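Local coordinates for phosphodiesterase (Pseudomonas aeruginosa, PDB 4G75), which is a colicin M-like bacteriocin that binds magnesium and probably kills related bacteria by hydrolysing the lipid II precursor of peptidoglycan, at residues Asp88-Pro93 and Gln114-Pro119; Ala95-Phe100 and Pro132-Phe137; Thr191-Val196 and Arg217-Leu222. All coordinates share one frame; numbering follows the deposited sequence. Where two conformers were deposited one is given.

Contacts 1 and 2 both rest on helix 81-102 and lie next to each other, their centres 14 Å apart, each fastening part of the long loop between helices 106-113 and 143-153; contact 3 is an all-strand pairing, its centre 44 Å from that of contact 1 and on the opposite side of the chain's centre. All three are partly buried. Contact 1 relies on one buried carboxylate and its donors, whereas contact 2 has C-H groups over aromatic faces, with waters linking its polar atoms. Contact 3 combines backbone hydrogen bonds with a solvent-facing salt bridge on one side of the sheet and apolar packing on the other.

Contact 1 of 3, residues Asp88-Pro93 and Gln114-Pro119; sequences DIFDLP and QNHQYP. With EDO (1,2-ethanediol), chain N.
Three side chains of the 114-119 loop, Gln114, His116 and Tyr118, all donate to the single buried carboxylate of Asp91, so that one acid on the helix holds three points of an irregular segment. His116 NE2 gives a nearly straight bond (173°) of 2.9 Å to the syn lone pair of Asp91 OD1, with the acceptor in the imidazole plane. The other oxygen, Asp91 OD2, takes two donors from the same face of the carboxylate plane: Tyr118 OH at 2.6 Å on the syn side and Gln114 NE2 at 3.1 Å on the anti side. With both oxygens engaged, rotation of the carboxylate is restrained, and its negative charge is probably stabilised by the three donors.

At the far side of the imidazole, His116 ND1 donates to Gln117 O at 2.6 Å, so both ring nitrogens act as donors, consistent with a protonated histidine. Chi1 of 63° places His116 CG between its own backbone N and carbonyl carbon, turning the ring toward the helix. There the edge of Phe90 meets its face in an offset edge-to-face pair, the planes 84° apart. A water bridges Gln114 NE2 to Asp88 OD1, one helical turn before Asp91; Asp88 OD2 is salt-bridged to Arg45 and bonded to Tyr49 OH.

Trp87 packs against the rings of Phe90, His116 and Tyr118, while Lys42 of helix 34-49 touches Gln114 and Tyr118. Behind Asp91, Ile89, Leu92 and Pro93 face helix 143-153, so helix 81-102 lies between that helix and the loop following helix 106-113.

Contact 2 of 3, residues Ala95-Phe100 and Pro132-Phe137; sequences ADYNQF and PKIDTF
Asp96 OD2 accepts from a water 2.8 Å away, which also donates to Thr136 O, and from the backbone N of Asn138 just beyond the loop segment; the other oxygen, OD1, is held by Thr143. Chi1 of -169° swings this carboxylate away from its own backbone N and over the chain at Phe137, whose CA lies 3.4 Å from Asp96 OD2.

The next residue, Tyr97, turns its ring face to the loop at Ile134. Ile134 CA sits over the centre of the ring, 4.1 Å from the centroid, as a CH-pi contact, while Ile134 CG2 packs on Tyr97 CB and Thr136 O lies at the ring edge. The phenol oxygen is tied to the loop through two waters, one shared with Asp135 OD1 and one with Lys133 O. Asp135 OD1 also receives Thr136 OG1 at 2.8 Å. The methyl CG2 of Thr136 then comes down on a face of Phe100, 3.7 Å from the ring centroid and offset toward the rim.

Phe137 O is buried without a partner. Between the two segments, then, ring faces give the direct side-chain packing and water bridges the polar ends, while Asp96 bonds directly to the loop just past them, at Asn138 N.

Contact 3 of 3, residues Thr191-Val196 and Arg217-Leu222; sequences TVDFNV and RIVGIL. With EDO (1,2-ethanediol), chain C.
Segments 191-196 and 217-222 pair as antiparallel strands in the mixed sheet of this colicin M-family protein, their axes 4.6 Å apart. Val192 with Gly220 and Phe194 with Ile218 form the hydrogen-bonded pairs; Val192 N reaches Gly220 O at 2.8 Å, and Ile218 N reaches Phe194 O at 2.9 Å.

On the face carrying Asp193, Asn195 and Arg217, the arginine is extended and grips the aspartate side-on. Arg217 NE donates to Asp193 OD1 at 2.8 Å and 175°, and Arg217 NH2 to Asp193 OD2 at 2.8 Å, each on a syn lone pair, with the two flat groups nearly coplanar (20°). Arg217 NH1 points the other way, to an ethanediol. Asn195 runs alongside Arg217, its OD1 beside CG, and bonds to Tyr239 OH.

The opposite face is apolar. The Phe194 ring is brought across to the neighbouring strand by its first torsion (chi1 63°), and Ile218 CB lies over its face, 3.9 Å from the centroid. Val192 CG2 packs on Leu222 CB at 3.6 Å.

Helix 176-184 covers this apolar side, Phe178 meeting Phe194 and Leu182 meeting Leu222; strand 229-243 pairs with the other edge of strand 213-224, and its Phe232 touches Val192 and Ile218.

Contact 1 of 3, residues Asp88-Pro93 and Gln114-Pro119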
loop_
_atom_site.group_PDB
_atom_site.type_symbol
_atom_site.label_atom_id
_atom_site.label_comp_id
_atom_site.label_asym_id
_atom_site.label_seq_id
_atom_site.Cartn_x
_atom_site.Cartn_y
_atom_site.Cartn_z
ATOM N N ASP A 88 -2.391 7.967 -13.447
ATOM C CA ASP A 88 -2.651 7.660 -12.042
ATOM C C ASP A 88 -1.621 6.642 -11.539
ATOM O O ASP A 88 -1.150 6.723 -10.403
ATOM C CB ASP A 88 -4.069 7.110 -11.838
ATOM C CG ASP A 88 -5.124 8.203 -11.687
ATOM O OD1 ASP A 88 -4.836 9.399 -11.959
ATOM O OD2 ASP A 88 -6.261 7.851 -11.298
ATOM N N ILE A 89 -1.272 5.679 -12.390
ATOM C CA ILE A 89 -0.252 4.697 -12.026
ATOM C C ILE A 89 1.094 5.396 -11.806
ATOM O O ILE A 89 1.881 5.005 -10.948
ATOM C CB ILE A 89 -0.156 3.565 -13.076
ATOM C CG1 ILE A 89 -1.418 2.698 -13.033
ATOM C CG2 ILE A 89 1.086 2.691 -12.848
ATOM C CD1 ILE A 89 -1.703 2.089 -11.681
ATOM N N PHE A 90 1.336 6.464 -12.553
ATOM C CA PHE A 90 2.530 7.280 -12.345
ATOM C C PHE A 90 2.440 8.092 -11.052
ATOM O O PHE A 90 3.394 8.151 -10.288
ATOM C CB PHE A 90 2.737 8.215 -13.546
ATOM C CG PHE A 90 4.000 9.043 -13.485
ATOM C CD1 PHE A 90 5.233 8.485 -13.795
ATOM C CD2 PHE A 90 3.946 10.396 -13.173
ATOM C CE1 PHE A 90 6.396 9.256 -13.769
ATOM C CE2 PHE A 90 5.103 11.170 -13.147
ATOM C CZ PHE A 90 6.331 10.597 -13.438
ATOM N N ASP A 91 1.289 8.713 -10.813
ATOM C CA ASP A 91 1.139 9.678 -9.726
ATOM C C ASP A 91 1.026 9.049 -8.345
ATOM O O ASP A 91 1.589 9.564 -7.373
ATOM C CB ASP A 91 -0.086 10.564 -9.956
ATOM C CG ASP A 91 0.132 11.591 -11.049
ATOM O OD1 ASP A 91 1.305 11.854 -11.393
ATOM O OD2 ASP A 91 -0.872 12.134 -11.555
ATOM N N LEU A 92 0.284 7.950 -8.256
ATOM C CA LEU A 92 0.021 7.322 -6.967
ATOM C C LEU A 92 1.278 6.949 -6.154
ATOM O O LEU A 92 1.340 7.225 -4.956
ATOM C CB LEU A 92 -0.946 6.141 -7.120
ATOM C CG LEU A 92 -2.410 6.563 -7.329
ATOM C CD1 LEU A 92 -3.222 5.439 -7.961
ATOM C CD2 LEU A 92 -3.049 7.040 -6.017
ATOM N N PRO A 93 2.288 6.334 -6.789
ATOM C CA PRO A 93 3.473 6.018 -5.977
ATOM C C PRO A 93 4.209 7.266 -5.509
ATOM O O PRO A 93 4.844 7.240 -4.452
ATOM C CB PRO A 93 4.378 5.238 -6.943
ATOM C CG PRO A 93 3.508 4.799 -8.041
ATOM C CD PRO A 93 2.374 5.771 -8.145
ATOM N N GLN A 114 1.107 15.742 -8.465
ATOM C CA GLN A 114 0.438 16.062 -9.723
ATOM C C GLN A 114 0.867 17.411 -10.292
ATOM O O GLN A 114 0.295 17.886 -11.268
ATOM C CB GLN A 114 -1.089 15.972 -9.572
ATOM C CG GLN A 114 -1.541 14.561 -9.207
ATOM C CD GLN A 114 -3.037 14.327 -9.360
ATOM O OE1 GLN A 114 -3.861 15.097 -8.864
ATOM N NE2 GLN A 114 -3.389 13.245 -10.039
ATOM N N ASN A 115 1.888 18.010 -9.688
ATOM C CA ASN A 115 2.404 19.287 -10.167
ATOM C C ASN A 115 3.378 19.079 -11.320
ATOM O O ASN A 115 4.577 19.333 -11.196
ATOM C CB ASN A 115 3.078 20.054 -9.031
ATOM C CG ASN A 115 3.356 21.501 -9.388
ATOM O OD1 ASN A 115 2.875 22.006 -10.405
ATOM N ND2 ASN A 115 4.136 22.176 -8.553
ATOM N N HIS A 116 2.855 18.592 -12.439
ATOM C CA HIS A 116 3.658 18.375 -13.633
ATOM C C HIS A 116 2.793 18.443 -14.885
ATOM O O HIS A 116 1.568 18.505 -14.796
ATOM C CB HIS A 116 4.406 17.030 -13.558
ATOM C CG HIS A 116 3.514 15.824 -13.498
ATOM N ND1 HIS A 116 2.931 15.271 -14.620
ATOM C CD2 HIS A 116 3.144 15.039 -12.459
ATOM C CE1 HIS A 116 2.231 14.207 -14.272
ATOM N NE2 HIS A 116 2.339 14.045 -12.965
ATOM N N GLN A 117 3.439 18.447 -16.048
ATOM C CA GLN A 117 2.731 18.420 -17.326
ATOM C C GLN A 117 2.077 17.060 -17.562
ATOM O O GLN A 117 2.584 16.038 -17.103
ATOM C CB GLN A 117 3.712 18.698 -18.467
ATOM C CG GLN A 117 4.511 19.973 -18.298
ATOM C CD GLN A 117 3.743 21.190 -18.743
ATOM O OE1 GLN A 117 3.101 21.861 -17.937
ATOM N NE2 GLN A 117 3.791 21.477 -20.039
ATOM N N TYR A 118 0.968 17.045 -18.301
ATOM C CA TYR A 118 0.298 15.795 -18.643
ATOM C C TYR A 118 0.174 15.561 -20.149
ATOM O O TYR A 118 -0.933 15.436 -20.682
ATOM C CB TYR A 118 -1.074 15.707 -17.969
ATOM C CG TYR A 118 -1.004 15.421 -16.481
ATOM C CD1 TYR A 118 -1.043 14.119 -16.006
ATOM C CD2 TYR A 118 -0.894 16.454 -15.557
ATOM C CE1 TYR A 118 -0.978 13.846 -14.641
ATOM C CE2 TYR A 118 -0.826 16.196 -14.198
ATOM C CZ TYR A 118 -0.869 14.888 -13.746
ATOM O OH TYR A 118 -0.809 14.630 -12.396
ATOM N N PRO A 119 1.319 15.465 -20.835
ATOM C CA PRO A 119 1.281 15.116 -22.256
ATOM C C PRO A 119 0.617 13.759 -22.392
ATOM O O PRO A 119 0.587 12.996 -21.428
ATOM C CB PRO A 119 2.757 14.986 -22.645
ATOM C CG PRO A 119 3.561 15.229 -21.410
ATOM C CD PRO A 119 2.657 15.322 -20.236
HETATM C C1 EDO N . -0.421 21.969 -11.165
HETATM O O1 EDO N . -0.307 22.278 -12.558
HETATM C C2 EDO N . -1.720 21.212 -10.926
HETATM O O2 EDO N . -1.683 19.955 -11.613
HETATM O O HOH W 1 -5.794 11.718 -10.443
#

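Contact 2 of 3, residues Ala95-Phe100 and Pro132-Phe137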
loop_
_atom_site.group_PDB
_atom_site.type_symbol
_atom_site.label_atom_id
_atom_site.label_comp_id
_atom_site.label_asym_id
_atom_site.label_seq_id
_atom_site.Cartn_x
_atom_site.Cartn_y
_atom_site.Cartn_z
ATOM N N ALA A 95 2.744 10.169 -4.727
ATOM C CA ALA A 95 1.957 10.675 -3.608
ATOM C C ALA A 95 2.301 9.916 -2.325
ATOM O O ALA A 95 2.475 10.504 -1.257
ATOM C CB ALA A 95 0.462 10.551 -3.908
ATOM N N ASP A 96 2.398 8.598 -2.433
ATOM C CA ASP A 96 2.742 7.805 -1.266
ATOM C C ASP A 96 4.115 8.199 -0.738
ATOM O O ASP A 96 4.312 8.353 0.480
ATOM C CB ASP A 96 2.716 6.311 -1.575
ATOM C CG ASP A 96 2.818 5.473 -0.315
ATOM O OD1 ASP A 96 1.807 5.400 0.414
ATOM O OD2 ASP A 96 3.907 4.919 -0.050
ATOM N N TYR A 97 5.061 8.358 -1.655
ATOM C CA TYR A 97 6.428 8.683 -1.276
ATOM C C TYR A 97 6.525 10.090 -0.696
ATOM O O TYR A 97 7.363 10.355 0.168
ATOM C CB TYR A 97 7.386 8.526 -2.456
ATOM C CG TYR A 97 8.828 8.566 -2.018
ATOM C CD1 TYR A 97 9.356 7.547 -1.239
ATOM C CD2 TYR A 97 9.655 9.635 -2.356
ATOM C CE1 TYR A 97 10.675 7.578 -0.812
ATOM C CE2 TYR A 97 10.981 9.674 -1.934
ATOM C CZ TYR A 97 11.481 8.638 -1.163
ATOM O OH TYR A 97 12.789 8.665 -0.730
ATOM N N ASN A 98 5.665 10.992 -1.157
ATOM C CA ASN A 98 5.630 12.332 -0.574
ATOM C C ASN A 98 5.239 12.275 0.897
ATOM O O ASN A 98 5.778 13.010 1.733
ATOM C CB ASN A 98 4.674 13.246 -1.347
ATOM C CG ASN A 98 5.232 13.638 -2.705
ATOM O OD1 ASN A 98 6.431 13.498 -2.952
ATOM N ND2 ASN A 98 4.374 14.136 -3.584
ATOM N N GLN A 99 4.302 11.395 1.221
ATOM C CA GLN A 99 3.929 11.213 2.617
ATOM C C GLN A 99 5.082 10.668 3.444
ATOM O O GLN A 99 5.332 11.150 4.547
ATOM C CB GLN A 99 2.714 10.300 2.755
ATOM C CG GLN A 99 1.416 10.968 2.349
ATOM C CD GLN A 99 0.240 10.462 3.137
ATOM O OE1 GLN A 99 -0.269 9.361 2.895
ATOM N NE2 GLN A 99 -0.204 11.262 4.102
ATOM N N PHE A 100 5.782 9.664 2.920
ATOM C CA PHE A 100 6.859 9.033 3.684
ATOM C C PHE A 100 8.082 9.931 3.833
ATOM O O PHE A 100 8.610 10.112 4.932
ATOM C CB PHE A 100 7.307 7.702 3.053
ATOM C CG PHE A 100 8.564 7.145 3.672
ATOM C CD1 PHE A 100 8.516 6.505 4.897
ATOM C CD2 PHE A 100 9.799 7.301 3.051
ATOM C CE1 PHE A 100 9.667 6.004 5.482
ATOM C CE2 PHE A 100 10.956 6.808 3.637
ATOM C CZ PHE A 100 10.887 6.155 4.852
ATOM N N PRO A 132 14.263 5.714 -9.077
ATOM C CA PRO A 132 14.902 4.830 -8.096
ATOM C C PRO A 132 14.814 5.359 -6.667
ATOM O O PRO A 132 14.925 4.572 -5.732
ATOM C CB PRO A 132 16.372 4.802 -8.544
ATOM C CG PRO A 132 16.401 5.444 -9.898
ATOM C CD PRO A 132 15.246 6.377 -9.945
ATOM N N LYS A 133 14.624 6.666 -6.504
ATOM C CA LYS A 133 14.516 7.259 -5.174
ATOM C C LYS A 133 13.270 6.785 -4.428
ATOM O O LYS A 133 13.246 6.751 -3.197
ATOM C CB LYS A 133 14.516 8.786 -5.260
ATOM C CG LYS A 133 15.894 9.403 -5.440
ATOM C CD LYS A 133 15.871 10.891 -5.118
ATOM C CE LYS A 133 17.273 11.420 -4.837
ATOM N NZ LYS A 133 17.250 12.727 -4.117
ATOM N N ILE A 134 12.226 6.434 -5.166
ATOM C CA ILE A 134 11.014 5.928 -4.526
ATOM C C ILE A 134 11.227 4.467 -4.125
ATOM O O ILE A 134 11.046 3.561 -4.940
ATOM C CB ILE A 134 9.795 6.060 -5.453
ATOM C CG1 ILE A 134 9.627 7.518 -5.897
ATOM C CG2 ILE A 134 8.536 5.572 -4.757
ATOM C CD1 ILE A 134 8.498 7.721 -6.904
ATOM N N ASP A 135 11.611 4.238 -2.869
ATOM C CA ASP A 135 12.067 2.918 -2.444
ATOM C C ASP A 135 11.453 2.416 -1.138
ATOM O O ASP A 135 11.785 1.325 -0.667
ATOM C CB ASP A 135 13.601 2.879 -2.346
ATOM C CG ASP A 135 14.148 3.808 -1.275
ATOM O OD1 ASP A 135 13.358 4.473 -0.579
ATOM O OD2 ASP A 135 15.383 3.877 -1.128
ATOM N N THR A 136 10.552 3.204 -0.566
ATOM C CA THR A 136 9.990 2.895 0.743
ATOM C C THR A 136 8.541 3.362 0.788
ATOM O O THR A 136 8.231 4.472 0.339
ATOM C CB THR A 136 10.766 3.617 1.849
ATOM O OG1 THR A 136 12.162 3.328 1.707
ATOM C CG2 THR A 136 10.296 3.166 3.231
ATOM N N PHE A 137 7.662 2.516 1.316
ATOM C CA PHE A 137 6.238 2.852 1.419
ATOM C C PHE A 137 5.935 3.660 2.675
ATOM O O PHE A 137 6.586 3.495 3.712
ATOM C CB PHE A 137 5.381 1.583 1.462
ATOM C CG PHE A 137 5.396 0.780 0.188
ATOM C CD1 PHE A 137 4.841 1.284 -0.974
ATOM C CD2 PHE A 137 5.919 -0.510 0.171
ATOM C CE1 PHE A 137 4.840 0.531 -2.143
ATOM C CE2 PHE A 137 5.912 -1.260 -0.985
ATOM C CZ PHE A 137 5.371 -0.741 -2.139
HETATM O O HOH W 2 6.283 5.350 -1.428
HETATM O O HOH W 3 13.450 6.682 0.971
HETATM O O HOH W 4 15.385 7.403 -1.604
#

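Contact 3 of 3, residues Thr191-Val196 and Arg217-Leu222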
loop_
_atom_site.group_PDB
_atom_site.type_symbol
_atom_site.label_atom_id
_atom_site.label_comp_id
_atom_site.label_asym_id
_atom_site.label_seq_id
_atom_site.Cartn_x
_atom_site.Cartn_y
_atom_site.Cartn_z
ATOM N N THR A 191 17.665 -18.993 24.816
ATOM C CA THR A 191 17.577 -18.184 23.614
ATOM C C THR A 191 16.334 -18.599 22.845
ATOM O O THR A 191 16.102 -19.786 22.610
ATOM C CB THR A 191 18.812 -18.350 22.719
ATOM O OG1 THR A 191 19.978 -17.928 23.435
ATOM C CG2 THR A 191 18.664 -17.514 21.456
ATOM N N VAL A 192 15.535 -17.612 22.460
ATOM C CA VAL A 192 14.283 -17.859 21.772
ATOM C C VAL A 192 14.423 -17.346 20.349
ATOM O O VAL A 192 14.940 -16.255 20.127
ATOM C CB VAL A 192 13.116 -17.122 22.452
ATOM C CG1 VAL A 192 11.842 -17.316 21.659
ATOM C CG2 VAL A 192 12.932 -17.617 23.887
ATOM N N ASP A 193 13.987 -18.154 19.388
ATOM C CA ASP A 193 14.075 -17.784 17.985
ATOM C C ASP A 193 13.126 -18.673 17.193
ATOM O O ASP A 193 13.407 -19.849 16.958
ATOM C CB ASP A 193 15.515 -17.944 17.491
ATOM C CG ASP A 193 15.760 -17.275 16.154
ATOM O OD1 ASP A 193 14.794 -16.800 15.513
ATOM O OD2 ASP A 193 16.936 -17.238 15.738
ATOM N N PHE A 194 11.980 -18.120 16.811
ATOM C CA PHE A 194 11.023 -18.872 16.009
ATOM C C PHE A 194 10.306 -18.017 14.958
ATOM O O PHE A 194 10.303 -16.790 15.034
ATOM C CB PHE A 194 10.022 -19.627 16.900
ATOM C CG PHE A 194 9.151 -18.738 17.754
ATOM C CD1 PHE A 194 7.942 -18.261 17.277
ATOM C CD2 PHE A 194 9.517 -18.425 19.053
ATOM C CE1 PHE A 194 7.133 -17.458 18.063
ATOM C CE2 PHE A 194 8.706 -17.624 19.845
ATOM C CZ PHE A 194 7.515 -17.142 19.346
ATOM N N ASN A 195 9.724 -18.686 13.966
ATOM C CA ASN A 195 9.008 -18.018 12.879
ATOM C C ASN A 195 7.517 -18.261 12.985
ATOM O O ASN A 195 7.087 -19.357 13.337
ATOM C CB ASN A 195 9.514 -18.524 11.521
ATOM C CG ASN A 195 11.002 -18.376 11.369
ATOM O OD1 ASN A 195 11.570 -17.354 11.743
ATOM N ND2 ASN A 195 11.656 -19.409 10.833
ATOM N N VAL A 196 6.725 -17.240 12.685
ATOM C CA VAL A 196 5.271 -17.363 12.755
ATOM C C VAL A 196 4.604 -16.543 11.656
ATOM O O VAL A 196 4.937 -15.374 11.455
ATOM C CB VAL A 196 4.695 -16.928 14.136
ATOM C CG1 VAL A 196 5.771 -16.931 15.201
ATOM C CG2 VAL A 196 4.015 -15.564 14.053
ATOM N N ARG A 217 9.515 -13.059 12.741
ATOM C CA ARG A 217 10.537 -13.768 13.499
ATOM C C ARG A 217 10.593 -13.184 14.897
ATOM O O ARG A 217 10.773 -11.972 15.066
ATOM C CB ARG A 217 11.899 -13.612 12.825
ATOM C CG ARG A 217 12.981 -14.480 13.442
ATOM C CD ARG A 217 14.302 -14.304 12.716
ATOM N NE ARG A 217 15.293 -15.260 13.191
ATOM C CZ ARG A 217 16.479 -15.453 12.625
ATOM N NH1 ARG A 217 16.826 -14.753 11.555
ATOM N NH2 ARG A 217 17.319 -16.350 13.129
ATOM N N ILE A 218 10.431 -14.049 15.895
ATOM C CA ILE A 218 10.472 -13.640 17.293
ATOM C C ILE A 218 11.787 -14.111 17.880
ATOM O O ILE A 218 12.048 -15.315 17.947
ATOM C CB ILE A 218 9.298 -14.223 18.093
ATOM C CG1 ILE A 218 7.989 -13.533 17.697
ATOM C CG2 ILE A 218 9.504 -14.003 19.598
ATOM C CD1 ILE A 218 7.480 -13.895 16.342
ATOM N N VAL A 219 12.615 -13.164 18.302
ATOM C CA VAL A 219 13.946 -13.495 18.798
ATOM C C VAL A 219 14.271 -12.726 20.073
ATOM O O VAL A 219 14.031 -11.526 20.168
ATOM C CB VAL A 219 15.027 -13.210 17.736
ATOM C CG1 VAL A 219 15.020 -11.740 17.351
ATOM C CG2 VAL A 219 16.398 -13.633 18.240
ATOM N N GLY A 220 14.816 -13.426 21.059
ATOM C CA GLY A 220 15.145 -12.800 22.319
ATOM C C GLY A 220 15.598 -13.772 23.375
ATOM O O GLY A 220 16.001 -14.899 23.085
ATOM N N ILE A 221 15.526 -13.321 24.619
ATOM C CA ILE A 221 15.984 -14.128 25.735
ATOM C C ILE A 221 14.832 -14.348 26.696
ATOM O O ILE A 221 14.200 -13.398 27.142
ATOM C CB ILE A 221 17.119 -13.425 26.486
ATOM C CG1 ILE A 221 18.318 -13.221 25.557
ATOM C CG2 ILE A 221 17.517 -14.228 27.712
ATOM C CD1 ILE A 221 19.513 -12.598 26.235
ATOM N N LEU A 222 14.555 -15.611 26.991
ATOM C CA LEU A 222 13.545 -15.970 27.970
ATOM C C LEU A 222 14.232 -16.347 29.276
ATOM O O LEU A 222 15.237 -17.057 29.265
ATOM C CB LEU A 222 12.747 -17.168 27.465
ATOM C CG LEU A 222 11.775 -17.817 28.451
ATOM C CD1 LEU A 222 10.607 -16.895 28.738
ATOM C CD2 LEU A 222 11.284 -19.148 27.900
HETATM C C1 EDO C . 14.097 -12.104 9.648
HETATM O O1 EDO C . 15.350 -12.752 9.893
HETATM C C2 EDO C . 14.393 -10.704 9.128
HETATM O O2 EDO C . 15.228 -10.042 10.085
#